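Side-chain contacts in 49 protein (Murid herpesvirus 4, PDB 6A4V), which interacts with poly(ADP-ribose) polymerase 1 and probably facilitates replication of this gammaherpesvirus: residues His162-Cys165 against Ala166-Thr170; Ser225-Lys228 against Leu229-Cys233; Phe246-Leu249 against Phe250-Val254; His284-His287 against Arg288-Ser292. All blocks are in the same frame, centred on the assembly; numbering follows the deposited sequence.

Interaction 1 (His162-Cys165 against Ala166-Thr170)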
loop_
_atom_site.group_PDB
_atom_site.type_symbol
_atom_site.label_atom_id
_atom_site.label_comp_id
_atom_site.label_asym_id
_atom_site.label_seq_id
_atom_site.Cartn_x
_atom_site.Cartn_y
_atom_site.Cartn_z
ATOM N N HIS B 162 3.878 21.861 -18.313
ATOM C CA HIS B 162 5.232 22.123 -17.868
ATOM C C HIS B 162 5.752 23.460 -18.452
ATOM O O HIS B 162 6.370 24.250 -17.757
ATOM C CB HIS B 162 6.116 20.915 -18.223
ATOM C CG HIS B 162 6.327 20.696 -19.685
ATOM N ND1 HIS B 162 5.324 20.240 -20.524
ATOM C CD2 HIS B 162 7.420 20.855 -20.457
ATOM C CE1 HIS B 162 5.799 20.115 -21.748
ATOM N NE2 HIS B 162 7.077 20.498 -21.730
ATOM N N GLU B 163 5.472 23.733 -19.731
ATOM C CA GLU B 163 5.859 25.002 -20.340
ATOM C C GLU B 163 5.331 26.156 -19.480
ATOM O O GLU B 163 6.103 27.028 -19.082
ATOM C CB GLU B 163 5.398 25.072 -21.799
ATOM C CG GLU B 163 6.438 24.528 -22.774
ATOM C CD GLU B 163 5.912 24.196 -24.156
ATOM O OE1 GLU B 163 4.881 24.787 -24.546
ATOM O OE2 GLU B 163 6.525 23.336 -24.836
ATOM N N TRP B 164 4.034 26.103 -19.143
ATOM C CA TRP B 164 3.358 27.118 -18.313
ATOM C C TRP B 164 3.983 27.236 -16.924
ATOM O O TRP B 164 4.106 28.343 -16.418
ATOM C CB TRP B 164 1.857 26.814 -18.244
ATOM C CG TRP B 164 0.983 27.787 -17.515
ATOM C CD1 TRP B 164 0.225 28.762 -18.094
ATOM C CD2 TRP B 164 0.545 27.725 -16.142
ATOM N NE1 TRP B 164 -0.549 29.397 -17.158
ATOM C CE2 TRP B 164 -0.343 28.806 -15.939
ATOM C CE3 TRP B 164 0.913 26.966 -15.032
ATOM C CZ2 TRP B 164 -0.932 29.082 -14.704
ATOM C CZ3 TRP B 164 0.335 27.235 -13.809
ATOM C CH2 TRP B 164 -0.590 28.263 -13.654
ATOM N N CYS B 165 4.359 26.109 -16.311
ATOM C CA CYS B 165 5.002 26.140 -14.988
ATOM C C CYS B 165 6.353 26.866 -15.071
ATOM O O CYS B 165 6.746 27.577 -14.136
ATOM C CB CYS B 165 5.213 24.739 -14.415
ATOM S SG CYS B 165 5.537 24.742 -12.629
ATOM N N ALA B 166 7.072 26.656 -16.177
ATOM C CA ALA B 166 8.401 27.220 -16.357
ATOM C C ALA B 166 8.313 28.753 -16.473
ATOM O O ALA B 166 9.013 29.466 -15.743
ATOM C CB ALA B 166 9.071 26.593 -17.561
ATOM N N CYS B 167 7.457 29.260 -17.370
ATOM C CA CYS B 167 7.242 30.706 -17.493
ATOM C C CYS B 167 7.111 31.353 -16.119
ATOM O O CYS B 167 7.821 32.302 -15.788
ATOM C CB CYS B 167 5.966 31.053 -18.240
ATOM S SG CYS B 167 6.073 30.652 -19.993
ATOM N N PHE B 168 6.179 30.821 -15.334
ATOM C CA PHE B 168 5.589 31.564 -14.287
ATOM C C PHE B 168 6.282 31.264 -12.952
ATOM O O PHE B 168 5.935 31.870 -11.960
ATOM C CB PHE B 168 4.087 31.299 -14.321
ATOM C CG PHE B 168 3.400 31.849 -15.544
ATOM C CD1 PHE B 168 3.592 33.169 -15.922
ATOM C CD2 PHE B 168 2.515 31.086 -16.285
ATOM C CE1 PHE B 168 2.937 33.705 -17.017
ATOM C CE2 PHE B 168 1.866 31.616 -17.395
ATOM C CZ PHE B 168 2.081 32.926 -17.760
ATOM N N LEU B 169 7.262 30.352 -12.929
ATOM C CA LEU B 169 8.134 30.211 -11.748
ATOM C C LEU B 169 9.155 31.352 -11.717
ATOM O O LEU B 169 9.847 31.561 -12.704
ATOM C CB LEU B 169 8.869 28.869 -11.815
ATOM C CG LEU B 169 8.029 27.632 -11.508
ATOM C CD1 LEU B 169 8.829 26.381 -11.822
ATOM C CD2 LEU B 169 7.519 27.645 -10.075
ATOM N N THR B 170 9.292 32.041 -10.575
ATOM C CA THR B 170 10.245 33.166 -10.470
ATOM C C THR B 170 11.473 32.776 -9.635
ATOM O O THR B 170 11.348 32.418 -8.471
ATOM C CB THR B 170 9.555 34.423 -9.930
ATOM O OG1 THR B 170 9.263 34.246 -8.544
ATOM C CG2 THR B 170 8.290 34.746 -10.698
#
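Trp164 and Phe168, one helical turn apart, meet in a T-shaped stack: the edge of the phenyl ring points at the five-membered ring of the indole, with centroids 4.7 Å apart and planes at 75°. Phe168 CE2 makes the nearest approaches, 3.4 Å from Trp164 CD1 and 3.3 Å from Trp164 NE1, lying over one indole face. Trp164 has CG trans to its backbone N (chi1 -176°), which sends the indole forward along the helix, whereas Phe168 has CG trans to its carbonyl carbon (chi1 -67°) and folds back toward it. Cys167 CB sits 3.8 Å above the centre of the phenyl ring. Beside this pair, Cys165 SG touches Leu169 CD1 at 3.8 Å, and Leu169 CG presses to 2.9 Å from Cys165 O. Trp164, Cys165 and Phe168 lie on helix 161-168, and Leu169 follows it; all four are buried within a largely helical fold. Val224 and Ser225 of helix 213-235 and Ala136 of helix 131-146 touch Trp164, Tyr155 adds a second edge-to-face partner for it, and Val140 and Leu143 lie on Phe168. Toward solvent the contact is much looser. Glu163 and Ala166 are exposed and meet the other segment mainly through the backbone, where Ala166 N bonds to His162 O at 3.0 Å and Cys167 N bonds almost straight to Glu163 O. Farther on the ladder slackens: the bonds from Phe168 N to Trp164 O and from Leu169 N to Cys165 O are both weak, and by Thr170 the chain has left the helix, its backbone N held by Asn218 OD1.

Interaction 2 (Ser225-Lys228 against Leu229-Cys233)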
loop_
_atom_site.group_PDB
_atom_site.type_symbol
_atom_site.label_atom_id
_atom_site.label_comp_id
_atom_site.label_asym_id
_atom_site.label_seq_id
_atom_site.Cartn_x
_atom_site.Cartn_y
_atom_site.Cartn_z
ATOM N N SER B 225 -0.294 23.425 -11.638
ATOM C CA SER B 225 0.197 22.625 -12.705
ATOM C C SER B 225 -0.101 21.145 -12.392
ATOM O O SER B 225 -0.604 20.463 -13.209
ATOM C CB SER B 225 1.670 22.826 -12.954
ATOM O OG SER B 225 2.069 24.202 -12.880
ATOM N N VAL B 226 0.282 20.684 -11.207
ATOM C CA VAL B 226 0.050 19.326 -10.825
ATOM C C VAL B 226 -1.449 19.049 -10.889
ATOM O O VAL B 226 -1.873 18.030 -11.375
ATOM C CB VAL B 226 0.579 18.985 -9.421
ATOM C CG1 VAL B 226 0.102 17.599 -9.021
ATOM C CG2 VAL B 226 2.077 19.084 -9.340
ATOM N N PHE B 227 -2.255 19.944 -10.364
ATOM C CA PHE B 227 -3.700 19.681 -10.416
ATOM C C PHE B 227 -4.205 19.467 -11.852
ATOM O O PHE B 227 -5.225 18.726 -12.079
ATOM C CB PHE B 227 -4.450 20.846 -9.783
ATOM C CG PHE B 227 -5.944 20.681 -9.733
ATOM C CD1 PHE B 227 -6.513 19.736 -8.893
ATOM C CD2 PHE B 227 -6.781 21.534 -10.418
ATOM C CE1 PHE B 227 -7.887 19.579 -8.860
ATOM C CE2 PHE B 227 -8.165 21.391 -10.357
ATOM C CZ PHE B 227 -8.719 20.410 -9.572
ATOM N N LYS B 228 -3.635 20.224 -12.808
ATOM C CA LYS B 228 -4.146 20.221 -14.179
ATOM C C LYS B 228 -3.731 18.877 -14.782
ATOM O O LYS B 228 -4.574 18.222 -15.425
ATOM C CB LYS B 228 -3.750 21.491 -14.953
ATOM C CG LYS B 228 -3.665 21.384 -16.483
ATOM C CD LYS B 228 -4.951 21.757 -17.221
ATOM C CE LYS B 228 -4.767 22.080 -18.694
ATOM N NZ LYS B 228 -4.244 23.445 -18.933
ATOM N N LEU B 229 -2.519 18.409 -14.445
ATOM C CA LEU B 229 -2.080 17.132 -14.958
ATOM C C LEU B 229 -3.016 16.034 -14.446
ATOM O O LEU B 229 -3.505 15.205 -15.236
ATOM C CB LEU B 229 -0.646 16.845 -14.532
ATOM C CG LEU B 229 0.513 17.165 -15.470
ATOM C CD1 LEU B 229 1.739 16.421 -14.977
ATOM C CD2 LEU B 229 0.281 16.770 -16.921
ATOM N N PHE B 230 -3.251 15.967 -13.136
ATOM C CA PHE B 230 -4.060 14.880 -12.586
ATOM C C PHE B 230 -5.477 15.034 -13.140
ATOM O O PHE B 230 -6.198 14.067 -13.374
ATOM C CB PHE B 230 -4.018 14.858 -11.042
ATOM C CG PHE B 230 -2.870 14.063 -10.476
ATOM C CD1 PHE B 230 -2.764 12.685 -10.708
ATOM C CD2 PHE B 230 -1.848 14.684 -9.767
ATOM C CE1 PHE B 230 -1.697 11.956 -10.212
ATOM C CE2 PHE B 230 -0.773 13.942 -9.281
ATOM C CZ PHE B 230 -0.710 12.582 -9.473
ATOM N N SER B 231 -5.891 16.272 -13.400
ATOM C CA SER B 231 -7.244 16.433 -13.913
ATOM C C SER B 231 -7.392 15.713 -15.244
ATOM O O SER B 231 -8.402 15.081 -15.536
ATOM C CB SER B 231 -7.610 17.859 -14.062
ATOM O OG SER B 231 -8.102 18.373 -12.830
ATOM N N VAL B 232 -6.403 15.893 -16.098
ATOM C CA VAL B 232 -6.506 15.341 -17.418
ATOM C C VAL B 232 -6.394 13.824 -17.287
ATOM O O VAL B 232 -7.184 13.050 -17.816
ATOM C CB VAL B 232 -5.422 15.963 -18.324
ATOM C CG1 VAL B 232 -5.100 15.108 -19.528
ATOM C CG2 VAL B 232 -5.845 17.367 -18.745
ATOM N N CYS B 233 -5.409 13.418 -16.498
ATOM C CA CYS B 233 -5.161 12.038 -16.210
ATOM C C CYS B 233 -6.429 11.286 -15.770
ATOM O O CYS B 233 -6.651 10.139 -16.203
ATOM C CB CYS B 233 -4.113 11.975 -15.135
ATOM S SG CYS B 233 -3.267 10.387 -15.125
#
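Ser231 turns its hydroxyl back on Phe227: OG donates to Phe227 O at 3.0 Å, while Ser231 N gives the same oxygen a second bond of 2.9 Å from the opposite face of the carbonyl plane. The serine torsion (chi1 -85°) sets OG beside its own backbone N, from where it reaches the carbonyl of the preceding turn. OG also lies over one face of the Phe227 ring, 3.9 Å from CZ and nearer the rim than the centre. Next to them Val226 and Phe230 run side by side, with Val226 CG1 at the ring edge, 3.6 Å from Phe230 CD2. These are i to i+4 pairs on helix 213-235, which is buried here among other helices: Leu131 and Leu135 of helix 131-146 and Ile97 of helix 89-104 pack on Phe227, and Leu89 and Leu93 lie against Phe230. Tyr40 meets the Phe230 ring edge-to-face. Lys228 takes a different course. Its chain is bent at chi2 (93°) and again at chi4, and NZ ends in a weak hydrogen bond to Lys157 O. Ser225, like Ser231, spends its hydroxyl on the preceding turn, at Val221 O.

Interaction 3 (Phe246-Leu249 against Phe250-Val254)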
loop_
_atom_site.group_PDB
_atom_site.type_symbol
_atom_site.label_atom_id
_atom_site.label_comp_id
_atom_site.label_asym_id
_atom_site.label_seq_id
_atom_site.Cartn_x
_atom_site.Cartn_y
_atom_site.Cartn_z
ATOM N N PHE B 246 -1.389 -3.610 -18.324
ATOM C CA PHE B 246 -0.373 -4.316 -17.538
ATOM C C PHE B 246 -0.930 -5.646 -16.986
ATOM O O PHE B 246 -0.177 -6.680 -16.846
ATOM C CB PHE B 246 0.163 -3.363 -16.490
ATOM C CG PHE B 246 1.242 -2.440 -16.973
ATOM C CD1 PHE B 246 2.495 -2.940 -17.270
ATOM C CD2 PHE B 246 1.036 -1.074 -16.989
ATOM C CE1 PHE B 246 3.500 -2.098 -17.688
ATOM C CE2 PHE B 246 2.044 -0.224 -17.390
ATOM C CZ PHE B 246 3.280 -0.735 -17.729
ATOM N N ASN B 247 -2.249 -5.670 -16.738
ATOM C CA ASN B 247 -2.943 -6.905 -16.310
ATOM C C ASN B 247 -2.879 -7.953 -17.437
ATOM O O ASN B 247 -2.590 -9.121 -17.209
ATOM C CB ASN B 247 -4.353 -6.657 -15.718
ATOM C CG ASN B 247 -4.326 -6.233 -14.254
ATOM O OD1 ASN B 247 -4.179 -7.042 -13.356
ATOM N ND2 ASN B 247 -4.340 -4.942 -14.000
ATOM N N ALA B 248 -3.241 -7.589 -18.654
ATOM C CA ALA B 248 -3.021 -8.449 -19.903
ATOM C C ALA B 248 -1.582 -8.966 -19.973
ATOM O O ALA B 248 -1.230 -10.176 -19.998
ATOM C CB ALA B 248 -3.288 -7.549 -21.053
ATOM N N LEU B 249 -0.689 -8.013 -19.848
ATOM C CA LEU B 249 0.667 -8.285 -20.072
ATOM C C LEU B 249 1.091 -9.279 -19.007
ATOM O O LEU B 249 1.823 -10.133 -19.320
ATOM C CB LEU B 249 1.420 -6.962 -20.066
ATOM C CG LEU B 249 2.802 -6.900 -20.715
ATOM C CD1 LEU B 249 2.796 -7.404 -22.148
ATOM C CD2 LEU B 249 3.344 -5.459 -20.652
ATOM N N PHE B 250 0.535 -9.209 -17.781
ATOM C CA PHE B 250 0.903 -10.155 -16.691
ATOM C C PHE B 250 0.222 -11.504 -16.941
ATOM O O PHE B 250 0.822 -12.605 -16.818
ATOM C CB PHE B 250 0.586 -9.483 -15.357
ATOM C CG PHE B 250 0.705 -10.334 -14.126
ATOM C CD1 PHE B 250 1.898 -10.938 -13.807
ATOM C CD2 PHE B 250 -0.354 -10.432 -13.226
ATOM C CE1 PHE B 250 1.992 -11.786 -12.722
ATOM C CE2 PHE B 250 -0.227 -11.184 -12.064
ATOM C CZ PHE B 250 0.943 -11.904 -11.843
ATOM N N LYS B 251 -1.081 -11.466 -17.170
ATOM C CA LYS B 251 -1.783 -12.776 -17.413
ATOM C C LYS B 251 -1.161 -13.592 -18.574
ATOM O O LYS B 251 -1.086 -14.785 -18.555
ATOM C CB LYS B 251 -3.226 -12.467 -17.793
ATOM C CG LYS B 251 -4.136 -13.670 -17.935
ATOM C CD LYS B 251 -5.173 -13.468 -19.042
ATOM C CE LYS B 251 -5.868 -12.123 -19.036
ATOM N NZ LYS B 251 -6.911 -12.115 -20.095
ATOM N N ASN B 252 -0.846 -12.920 -19.690
ATOM C CA ASN B 252 -0.303 -13.564 -20.870
ATOM C C ASN B 252 1.138 -14.050 -20.630
ATOM O O ASN B 252 1.578 -15.102 -21.235
ATOM C CB ASN B 252 -0.445 -12.651 -22.086
ATOM C CG ASN B 252 -1.884 -12.497 -22.502
ATOM O OD1 ASN B 252 -2.578 -13.511 -22.706
ATOM N ND2 ASN B 252 -2.321 -11.252 -22.739
ATOM N N HIS B 253 1.896 -13.386 -19.767
ATOM C CA HIS B 253 3.247 -13.894 -19.547
ATOM C C HIS B 253 3.154 -15.064 -18.606
ATOM O O HIS B 253 4.017 -15.918 -18.703
ATOM C CB HIS B 253 4.257 -12.898 -19.024
ATOM C CG HIS B 253 4.911 -12.050 -20.054
ATOM N ND1 HIS B 253 6.003 -12.490 -20.789
ATOM C CD2 HIS B 253 4.701 -10.750 -20.380
ATOM C CE1 HIS B 253 6.404 -11.490 -21.552
ATOM N NE2 HIS B 253 5.596 -10.417 -21.350
ATOM N N VAL B 254 2.113 -15.136 -17.746
ATOM C CA VAL B 254 1.924 -16.406 -17.020
ATOM C C VAL B 254 1.690 -17.542 -18.040
ATOM O O VAL B 254 2.255 -18.638 -17.917
ATOM C CB VAL B 254 0.841 -16.267 -15.913
ATOM C CG1 VAL B 254 0.487 -17.613 -15.289
ATOM C CG2 VAL B 254 1.355 -15.334 -14.783
#
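This is a contact between successive turns in the middle of helix 238-262, carried largely by the backbone, with Leu249 and His253 as its main side-chain pair. Those two run alongside one another in the same direction, Leu249 CD1 approaching His253 NE2 only to 4.2 Å. More intimate is the meeting of the imidazole with the main chain: Leu249 O stands at the edge of the His253 ring, near its plane, 3.1 Å from CD2. The same oxygen accepts a bond of 3.3 Å from His253 N, which comes in from above the carbonyl plane. His253 has CG beside its own N (chi1 -84°), and that turns the imidazole back over the preceding turn; its other nitrogen, ND1, is bonded to Glu256 OE2, which helps fix the ring's rotation. On the outer side Asn252 also folds back, CG beside its backbone N and 3.5 Å from Ala248 O, and Asn252 N bonds to that oxygen at 2.8 Å and 172°. Lys251 N reaches Asn247 O just as straight, at 2.8 Å. Phe250 behaves otherwise: CG is trans to the backbone N (chi1 172°), and the ring leaves this turn for the interior while Phe250 N stays bonded to Phe246 O. The buried amide of Asn247 is satisfied at both ends, ND2 by Leu243 O and OD1 by Asn293 ND2. Around the helix, Phe246 packs on Leu72 of helix 61-85 and on Leu44 and Val47 of helix 44-57, while Phe250 touches Leu69 and Leu72 of helix 61-85 and Leu286 and Leu289 of helix 274-289.

Interaction 4 (His284-His287 against Arg288-Ser292)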
loop_
_atom_site.group_PDB
_atom_site.type_symbol
_atom_site.label_atom_id
_atom_site.label_comp_id
_atom_site.label_asym_id
_atom_site.label_seq_id
_atom_site.Cartn_x
_atom_site.Cartn_y
_atom_site.Cartn_z
ATOM N N HIS B 284 -4.407 -20.944 -11.001
ATOM C CA HIS B 284 -5.657 -20.693 -10.209
ATOM C C HIS B 284 -5.721 -19.256 -9.693
ATOM O O HIS B 284 -6.780 -18.615 -9.697
ATOM C CB HIS B 284 -5.714 -21.645 -8.984
ATOM C CG HIS B 284 -5.988 -23.073 -9.304
ATOM N ND1 HIS B 284 -5.253 -24.112 -8.728
ATOM C CD2 HIS B 284 -6.920 -23.651 -10.097
ATOM C CE1 HIS B 284 -5.715 -25.271 -9.151
ATOM N NE2 HIS B 284 -6.739 -25.016 -10.002
ATOM N N LEU B 285 -4.570 -18.753 -9.228
ATOM C CA LEU B 285 -4.505 -17.415 -8.753
ATOM C C LEU B 285 -4.819 -16.402 -9.864
ATOM O O LEU B 285 -5.636 -15.422 -9.605
ATOM C CB LEU B 285 -3.119 -17.198 -8.124
ATOM C CG LEU B 285 -3.029 -17.727 -6.682
ATOM C CD1 LEU B 285 -1.610 -17.788 -6.207
ATOM C CD2 LEU B 285 -3.887 -16.919 -5.754
ATOM N N LEU B 286 -4.169 -16.590 -11.039
ATOM C CA LEU B 286 -4.298 -15.660 -12.155
ATOM C C LEU B 286 -5.737 -15.615 -12.621
ATOM O O LEU B 286 -6.292 -14.551 -12.876
ATOM C CB LEU B 286 -3.309 -16.002 -13.281
ATOM C CG LEU B 286 -2.126 -15.032 -13.357
ATOM C CD1 LEU B 286 -2.627 -13.610 -13.546
ATOM C CD2 LEU B 286 -1.248 -15.123 -12.109
ATOM N N HIS B 287 -6.367 -16.772 -12.608
ATOM C CA HIS B 287 -7.728 -16.883 -12.970
ATOM C C HIS B 287 -8.610 -16.153 -11.948
ATOM O O HIS B 287 -9.674 -15.587 -12.321
ATOM C CB HIS B 287 -8.116 -18.368 -13.082
ATOM C CG HIS B 287 -9.431 -18.551 -13.761
ATOM N ND1 HIS B 287 -10.642 -18.460 -13.073
ATOM C CD2 HIS B 287 -9.745 -18.730 -15.060
ATOM C CE1 HIS B 287 -11.643 -18.623 -13.921
ATOM N NE2 HIS B 287 -11.113 -18.775 -15.143
ATOM N N ARG B 288 -8.255 -16.218 -10.648
ATOM C CA ARG B 288 -9.089 -15.516 -9.654
ATOM C C ARG B 288 -8.873 -14.006 -9.785
ATOM O O ARG B 288 -9.831 -13.243 -9.575
ATOM C CB ARG B 288 -8.783 -15.902 -8.200
ATOM C CG ARG B 288 -9.780 -15.350 -7.180
ATOM C CD ARG B 288 -11.140 -16.014 -7.367
ATOM N NE ARG B 288 -12.113 -15.630 -6.353
ATOM C CZ ARG B 288 -13.027 -14.675 -6.484
ATOM N NH1 ARG B 288 -13.455 -14.296 -7.681
ATOM N NH2 ARG B 288 -13.486 -14.077 -5.395
ATOM N N LEU B 289 -7.614 -13.596 -10.042
ATOM C CA LEU B 289 -7.273 -12.240 -10.188
ATOM C C LEU B 289 -8.140 -11.492 -11.219
ATOM O O LEU B 289 -8.300 -10.269 -11.132
ATOM C CB LEU B 289 -5.796 -12.169 -10.544
ATOM C CG LEU B 289 -5.195 -10.777 -10.574
ATOM C CD1 LEU B 289 -5.261 -10.113 -9.179
ATOM C CD2 LEU B 289 -3.761 -10.918 -11.080
ATOM N N GLN B 290 -8.733 -12.191 -12.178
ATOM C CA GLN B 290 -9.453 -11.496 -13.202
ATOM C C GLN B 290 -10.833 -11.093 -12.684
ATOM O O GLN B 290 -11.482 -10.248 -13.302
ATOM C CB GLN B 290 -9.589 -12.321 -14.489
ATOM C CG GLN B 290 -8.300 -12.955 -14.982
ATOM C CD GLN B 290 -7.195 -11.961 -15.254
ATOM O OE1 GLN B 290 -6.044 -12.155 -14.839
ATOM N NE2 GLN B 290 -7.572 -10.844 -15.849
ATOM N N THR B 291 -11.316 -11.710 -11.603
ATOM C CA THR B 291 -12.670 -11.371 -11.111
ATOM C C THR B 291 -12.575 -10.645 -9.768
ATOM O O THR B 291 -13.438 -9.888 -9.457
ATOM C CB THR B 291 -13.573 -12.607 -11.072
ATOM O OG1 THR B 291 -12.767 -13.682 -10.584
ATOM C CG2 THR B 291 -14.130 -12.950 -12.435
ATOM N N SER B 292 -11.522 -10.918 -8.987
ATOM C CA SER B 292 -11.172 -10.133 -7.797
ATOM C C SER B 292 -9.705 -9.689 -7.853
ATOM O O SER B 292 -8.732 -10.389 -7.376
ATOM C CB SER B 292 -11.474 -10.843 -6.511
ATOM O OG SER B 292 -10.981 -12.154 -6.575
#
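Leu286 and Leu289 are neighbours on the buried side of the helix, their side chains heading the same way and Leu286 CD1 touching Leu289 CD2 at 3.8 Å. Gln290 comes across Leu286 at a slant, its CG 3.3 Å from Leu286 O, with a chain bent at chi2; the orientation of its amide is uncertain. Beneath these side chains the backbone runs from sound to slack: Leu289 N bonds to Leu285 O at 2.7 Å, but Gln290 N reaches Leu286 O only weakly. Arg288 heads elsewhere. It leaves with CG trans to the backbone N, then bends at chi2 (68°), and its guanidinium comes to rest with Ser292 OG 3.2 Å above one face, over its centre. NH1 makes a weak bond to Thr291 OG1, and that hydroxyl in turn donates to Arg288 O at 3.1 Å, tilted from the carbonyl plane. Thr291 can reach back in this way because its OG1 stands between the backbone N and the carbonyl carbon (chi1 41°). Outside the segments, Val297 and Phe298 of helix 295-312 touch Leu289. In the second subunit Glu95 makes a long, weak ion pair with Arg288 NE, and Arg99 and Thr102 of that subunit pack on Leu285 and His284. Arg288 O takes both an i+3 bond from Thr291 N and an i+4 bond from Ser292 N, each 2.9 Å, besides the threonine hydroxyl, as expected of the last turn of a helix, here where helix 274-289 gives way to the turn before helix 295-312.

In the fold
From the N terminus the four contacts come in series; each joins neighbouring turns of a single helix, so none closes a long loop and none nests in or crosses another. Interactions 1 and 2, centres about 15 Å apart, meet where Ser225 packs on Trp164 and Cys165, tying helix 161-168 to helix 213-235. The chain then passes directly into helix 238-262 and interaction 3, whose centre lies about 29 Å from that of interaction 2. Interactions 3 and 4 touch through Phe250 and Val254 against Leu286, joining helix 238-262 to helix 274-289. Interaction 1 lies on the opposite side of the chain's centre from both.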